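Local coordinates for succinate-semialdehyde dehydrogenase (Synechococcus sp., PDB 4ITA), which probably catalyses the oxidation of succinic semialdehyde to succinate, and binds NADPH, the reduced form of its nicotinamide cofactor, at residues N9-E14 and G294-P299; A32-A37 and V181-L186. One frame throughout, in Å; residues are numbered along the deposited sequence.

Overall arrangement
From the N terminus the chain first makes the hairpin of strands 6-8 and 15-18, whose turn supplies N9-E14 for interaction 1, and then enters helix 24-41, which supplies A32-A37. The inner closure comes first: interaction 2 is completed at V181-L186, where strand 182-185 of the Rossmann-like cofactor-binding domain meets that helix. About a hundred residues later G294-P299 closes the outer loop, so the second contact lies wholly within the first along the sequence. In space they are separate, with centres 34 Å apart and nearest atoms about 15 Å apart. Interaction 1 connects the N-terminal hairpin with what is, by the family fold, the catalytic domain; interaction 2 ties helix 24-41 to the cofactor-domain sheet.

Interaction 1: N9-E14 and G294-P299; sequences NPTTGE and GDPMAP
The hydroxyl of T11 points at ring carbons rather than at a polar partner across the contact: OG1 lies 3.1 Å from P296 CD and 3.3 Å from P296 CG, and no hydrogen bond joins the two segments. With OG1 anti to the carbonyl carbon (chi1 -62°), the oxygen is aimed at the prolyl methylenes, while the methyl CG2 stands 4.1 Å from P296 CD, a looser contact at the same end of the side chain. CD is bonded to the ring nitrogen, so its hydrogens are probably slightly positive, which would favour the oxygen's approach. P305 touches T11, P10 and P296, flanking the same junction.

Topologically, 9-14 is the turn of the hairpin formed by strands 6-8 and 15-18, whereas 294-299 follows helix 274-289 in what is, by the aldehyde dehydrogenase fold, the catalytic domain. Both sides of the contact are Asx turns. N9 OD1 accepts from T11 N at 3.0 Å, helping to hold the backbone of the residue that reaches across; D295 OD1 accepts from M297 N at 3.0 Å, an almost straight bond (162° at the hydrogen) that arrives from above the carboxylate plane. The second overlaps a type I beta turn from D295 to A298, A298 N donating to D295 O at 3.1 Å, and P296 sits at its first inner position. Beyond it, P296 packs on T72 of helix 64-75, and its backbone bonds to H79.

Interaction 2: A32-A37 and V181-L186; sequences AKAQEA and VFQTLL. With EDO (1,2-ethanediol), chain E.
The torsions of two long side chains bring K33 and Q183 together. Q183 has CG anti to its own carbonyl carbon (chi1 -65°) and an extended chain beyond, which carries the amide to the helix; K33 leaves its helix with CG anti to the backbone N (chi1 -173°) and bends at chi3 (71°), so that its end passes over the amide. The setting is a Rossmann-like fold: strand 182-185 pairs in parallel with 152-156, helix 162-175 makes the beta-alpha-beta crossover between them, and helix 24-41 lies against this part of the sheet, A34 also touching V152.

The two long side chains cross at a slant, K33 CE coming within 3.2 Å of Q183 OE1. The ammonium itself is not bonded to the amide, since K33 NZ is 3.8 Å from Q183 OE1. Its charge is met by a salt bridge to E179, and NZ also donates to a water at 3.0 Å, which in turn makes a weak bond to OE1. The other branch of the amide, NE2, hydrogen-bonds K30 O one turn earlier in the helix and rests 3.7 Å from A34 CB. Replacing Q183 with an alanine takes away both amide branches, and would probably leave K30 O without this donor and open a gap beside A34 and K33.

Further along, contact becomes looser. A37 CB lies 4.0 Å from V181 N and 4.4 Å from V181 CG2, an apolar pair kept distant because V181 CB points away from the helix; V181 also packs on L147 of helix 137-149. F182 turns away from helix 24-41, inserting its ring among residues of helices 137-149 and 162-175. At the start of the strand, F182 N donates to O2 of a bound 1,2-ethanediol, probably a crystallisation additive, at 3.0 Å.

Interaction 1: N9-E14 and G294-P299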
loop_
_atom_site.group_PDB
_atom_site.type_symbol
_atom_site.label_atom_id
_atom_site.label_comp_id
_atom_site.label_asym_id
_atom_site.label_seq_id
_atom_site.Cartn_x
_atom_site.Cartn_y
_atom_site.Cartn_z
ATOM N N ASN A 9 1.624 -36.757 -3.324
ATOM C CA ASN A 9 3.068 -36.809 -3.538
ATOM C C ASN A 9 3.396 -36.692 -5.026
ATOM O O ASN A 9 3.062 -37.582 -5.801
ATOM C CB ASN A 9 3.618 -38.119 -2.968
ATOM C CG ASN A 9 5.132 -38.150 -2.905
ATOM O OD1 ASN A 9 5.816 -37.548 -3.733
ATOM N ND2 ASN A 9 5.667 -38.863 -1.923
ATOM N N PRO A 10 4.059 -35.595 -5.436
ATOM C CA PRO A 10 4.302 -35.384 -6.869
ATOM C C PRO A 10 5.361 -36.310 -7.462
ATOM O O PRO A 10 5.463 -36.385 -8.685
ATOM C CB PRO A 10 4.776 -33.927 -6.928
ATOM C CG PRO A 10 5.436 -33.704 -5.605
ATOM C CD PRO A 10 4.583 -34.483 -4.619
ATOM N N THR A 11 6.129 -36.998 -6.624
ATOM C CA THR A 11 7.111 -37.961 -7.113
ATOM C C THR A 11 6.435 -39.258 -7.567
ATOM O O THR A 11 6.895 -39.910 -8.509
ATOM C CB THR A 11 8.196 -38.228 -6.048
ATOM O OG1 THR A 11 8.881 -37.002 -5.773
ATOM C CG2 THR A 11 9.213 -39.265 -6.524
ATOM N N THR A 12 5.325 -39.610 -6.925
ATOM C CA THR A 12 4.637 -40.862 -7.219
ATOM C C THR A 12 3.242 -40.659 -7.799
ATOM O O THR A 12 2.691 -41.561 -8.438
ATOM C CB THR A 12 4.508 -41.723 -5.959
ATOM O OG1 THR A 12 3.745 -41.009 -4.978
ATOM C CG2 THR A 12 5.871 -42.066 -5.394
ATOM N N GLY A 13 2.659 -39.488 -7.567
ATOM C CA GLY A 13 1.282 -39.237 -7.963
ATOM C C GLY A 13 0.273 -39.777 -6.962
ATOM O O GLY A 13 -0.938 -39.666 -7.167
ATOM N N GLU A 14 0.765 -40.357 -5.871
ATOM C CA GLU A 14 -0.104 -40.960 -4.863
ATOM C C GLU A 14 -0.783 -39.939 -3.950
ATOM O O GLU A 14 -0.137 -39.055 -3.396
ATOM C CB GLU A 14 0.677 -41.954 -4.003
ATOM C CG GLU A 14 -0.091 -42.426 -2.772
ATOM C CD GLU A 14 0.628 -43.515 -2.004
ATOM O OE1 GLU A 14 -0.040 -44.234 -1.230
ATOM O OE2 GLU A 14 1.857 -43.657 -2.171
ATOM N N GLY A 294 15.467 -36.953 -10.553
ATOM C CA GLY A 294 15.056 -38.135 -9.820
ATOM C C GLY A 294 14.320 -37.834 -8.534
ATOM O O GLY A 294 13.738 -36.762 -8.367
ATOM N N ASP A 295 14.343 -38.807 -7.630
ATOM C CA ASP A 295 13.659 -38.713 -6.344
ATOM C C ASP A 295 14.239 -37.546 -5.558
ATOM O O ASP A 295 15.425 -37.527 -5.266
ATOM C CB ASP A 295 13.859 -40.016 -5.561
ATOM C CG ASP A 295 12.970 -40.110 -4.325
ATOM O OD1 ASP A 295 12.516 -39.070 -3.812
ATOM O OD2 ASP A 295 12.719 -41.244 -3.865
ATOM N N PRO A 296 13.392 -36.564 -5.211
ATOM C CA PRO A 296 13.906 -35.385 -4.508
ATOM C C PRO A 296 14.414 -35.680 -3.089
ATOM O O PRO A 296 15.163 -34.878 -2.532
ATOM C CB PRO A 296 12.700 -34.435 -4.489
ATOM C CG PRO A 296 11.504 -35.332 -4.596
ATOM C CD PRO A 296 11.956 -36.444 -5.519
ATOM N N MET A 297 14.043 -36.825 -2.524
ATOM C CA MET A 297 14.586 -37.202 -1.218
ATOM C C MET A 297 16.058 -37.619 -1.276
ATOM O O MET A 297 16.754 -37.568 -0.265
ATOM C CB MET A 297 13.751 -38.304 -0.562
ATOM C CG MET A 297 12.447 -37.827 0.069
ATOM S SD MET A 297 12.570 -36.604 1.424
ATOM C CE MET A 297 13.667 -37.418 2.585
ATOM N N ALA A 298 16.540 -38.010 -2.456
ATOM C CA ALA A 298 17.942 -38.393 -2.617
ATOM C C ALA A 298 18.839 -37.160 -2.666
ATOM O O ALA A 298 18.572 -36.234 -3.422
ATOM C CB ALA A 298 18.117 -39.230 -3.869
ATOM N N PRO A 299 19.918 -37.140 -1.865
ATOM C CA PRO A 299 20.745 -35.929 -1.765
ATOM C C PRO A 299 21.447 -35.528 -3.065
ATOM O O PRO A 299 21.824 -34.366 -3.231
ATOM C CB PRO A 299 21.777 -36.293 -0.689
ATOM C CG PRO A 299 21.780 -37.792 -0.645
ATOM C CD PRO A 299 20.368 -38.195 -0.939
#

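Interaction 2: A32-A37 and V181-L186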
loop_
_atom_site.group_PDB
_atom_site.type_symbol
_atom_site.label_atom_id
_atom_site.label_comp_id
_atom_site.label_asym_id
_atom_site.label_seq_id
_atom_site.Cartn_x
_atom_site.Cartn_y
_atom_site.Cartn_z
ATOM N N ALA A 32 -13.103 -14.866 15.378
ATOM C CA ALA A 32 -13.467 -14.388 16.710
ATOM C C ALA A 32 -12.326 -14.631 17.695
ATOM O O ALA A 32 -12.004 -13.760 18.502
ATOM C CB ALA A 32 -14.733 -15.075 17.198
ATOM N N LYS A 33 -11.715 -15.810 17.628
ATOM C CA LYS A 33 -10.611 -16.118 18.532
ATOM C C LYS A 33 -9.392 -15.253 18.236
ATOM O O LYS A 33 -8.713 -14.799 19.156
ATOM C CB LYS A 33 -10.249 -17.606 18.495
ATOM C CG LYS A 33 -9.220 -17.985 19.563
ATOM C CD LYS A 33 -9.058 -19.482 19.730
ATOM C CE LYS A 33 -8.360 -20.109 18.550
ATOM N NZ LYS A 33 -8.329 -21.599 18.713
ATOM N N ALA A 34 -9.119 -15.015 16.956
ATOM C CA ALA A 34 -8.015 -14.131 16.577
ATOM C C ALA A 34 -8.211 -12.723 17.121
ATOM O O ALA A 34 -7.263 -12.090 17.591
ATOM C CB ALA A 34 -7.873 -14.086 15.070
ATOM N N GLN A 35 -9.439 -12.227 17.065
ATOM C CA GLN A 35 -9.729 -10.902 17.577
ATOM C C GLN A 35 -9.504 -10.818 19.083
ATOM O O GLN A 35 -8.886 -9.867 19.580
ATOM C CB GLN A 35 -11.154 -10.482 17.217
ATOM C CG GLN A 35 -11.505 -9.098 17.716
ATOM C CD GLN A 35 -10.604 -8.037 17.116
ATOM O OE1 GLN A 35 -10.094 -8.194 16.001
ATOM N NE2 GLN A 35 -10.391 -6.949 17.854
ATOM N N GLU A 36 -9.984 -11.819 19.813
ATOM C CA GLU A 36 -9.756 -11.866 21.249
ATOM C C GLU A 36 -8.264 -11.975 21.546
ATOM O O GLU A 36 -7.745 -11.299 22.440
ATOM C CB GLU A 36 -10.503 -13.055 21.834
ATOM C CG GLU A 36 -10.407 -13.182 23.335
ATOM C CD GLU A 36 -11.370 -14.227 23.853
ATOM O OE1 GLU A 36 -10.920 -15.356 24.139
ATOM O OE2 GLU A 36 -12.578 -13.919 23.948
ATOM N N ALA A 37 -7.567 -12.821 20.796
ATOM C CA ALA A 37 -6.131 -12.978 21.004
ATOM C C ALA A 37 -5.386 -11.678 20.737
ATOM O O ALA A 37 -4.474 -11.332 21.481
ATOM C CB ALA A 37 -5.579 -14.098 20.143
ATOM N N VAL A 181 -2.981 -16.252 18.010
ATOM C CA VAL A 181 -2.044 -15.306 17.425
ATOM C C VAL A 181 -1.685 -15.696 15.994
ATOM O O VAL A 181 -1.487 -14.827 15.143
ATOM C CB VAL A 181 -0.803 -15.131 18.331
ATOM C CG1 VAL A 181 0.320 -14.393 17.607
ATOM C CG2 VAL A 181 -1.206 -14.403 19.612
ATOM N N PHE A 182 -1.590 -16.993 15.731
ATOM C CA PHE A 182 -1.385 -17.484 14.374
ATOM C C PHE A 182 -2.280 -18.692 14.168
ATOM O O PHE A 182 -2.240 -19.634 14.962
ATOM C CB PHE A 182 0.079 -17.875 14.127
ATOM C CG PHE A 182 0.358 -18.290 12.702
ATOM C CD1 PHE A 182 0.027 -19.567 12.245
ATOM C CD2 PHE A 182 0.948 -17.403 11.825
ATOM C CE1 PHE A 182 0.276 -19.938 10.924
ATOM C CE2 PHE A 182 1.202 -17.767 10.504
ATOM C CZ PHE A 182 0.863 -19.036 10.057
ATOM N N GLN A 183 -3.074 -18.680 13.104
ATOM C CA GLN A 183 -3.936 -19.819 12.817
ATOM C C GLN A 183 -3.891 -20.177 11.354
ATOM O O GLN A 183 -4.100 -19.326 10.488
ATOM C CB GLN A 183 -5.389 -19.541 13.220
ATOM C CG GLN A 183 -5.610 -19.356 14.720
ATOM C CD GLN A 183 -7.058 -19.019 15.034
ATOM O OE1 GLN A 183 -7.863 -19.893 15.376
ATOM N NE2 GLN A 183 -7.403 -17.750 14.895
ATOM N N THR A 184 -3.638 -21.448 11.087
ATOM C CA THR A 184 -3.760 -22.005 9.752
ATOM C C THR A 184 -5.212 -22.329 9.441
ATOM O O THR A 184 -5.889 -23.009 10.216
ATOM C CB THR A 184 -2.908 -23.260 9.648
ATOM O OG1 THR A 184 -1.536 -22.856 9.589
ATOM C CG2 THR A 184 -3.259 -24.082 8.404
ATOM N N LEU A 185 -5.692 -21.808 8.318
ATOM C CA LEU A 185 -7.043 -22.090 7.842
ATOM C C LEU A 185 -6.969 -23.084 6.707
ATOM O O LEU A 185 -6.477 -22.761 5.619
ATOM C CB LEU A 185 -7.736 -20.811 7.358
ATOM C CG LEU A 185 -7.734 -19.614 8.312
ATOM C CD1 LEU A 185 -8.476 -18.447 7.679
ATOM C CD2 LEU A 185 -8.355 -19.968 9.655
ATOM N N LEU A 186 -7.457 -24.299 6.947
ATOM C CA LEU A 186 -7.548 -25.294 5.881
ATOM C C LEU A 186 -8.786 -24.980 5.059
ATOM O O LEU A 186 -9.865 -25.516 5.305
ATOM C CB LEU A 186 -7.602 -26.714 6.452
ATOM C CG LEU A 186 -6.327 -27.176 7.170
ATOM C CD1 LEU A 186 -6.470 -28.650 7.577
ATOM C CD2 LEU A 186 -5.082 -26.962 6.322
HETATM C C1 EDO E . -0.264 -21.128 17.199
HETATM O O1 EDO E . -1.199 -21.718 18.108
HETATM C C2 EDO E . 0.249 -19.804 17.749
HETATM O O2 EDO E . -0.828 -18.878 17.930
HETATM O O HOH W 1 -6.042 -22.205 16.914
#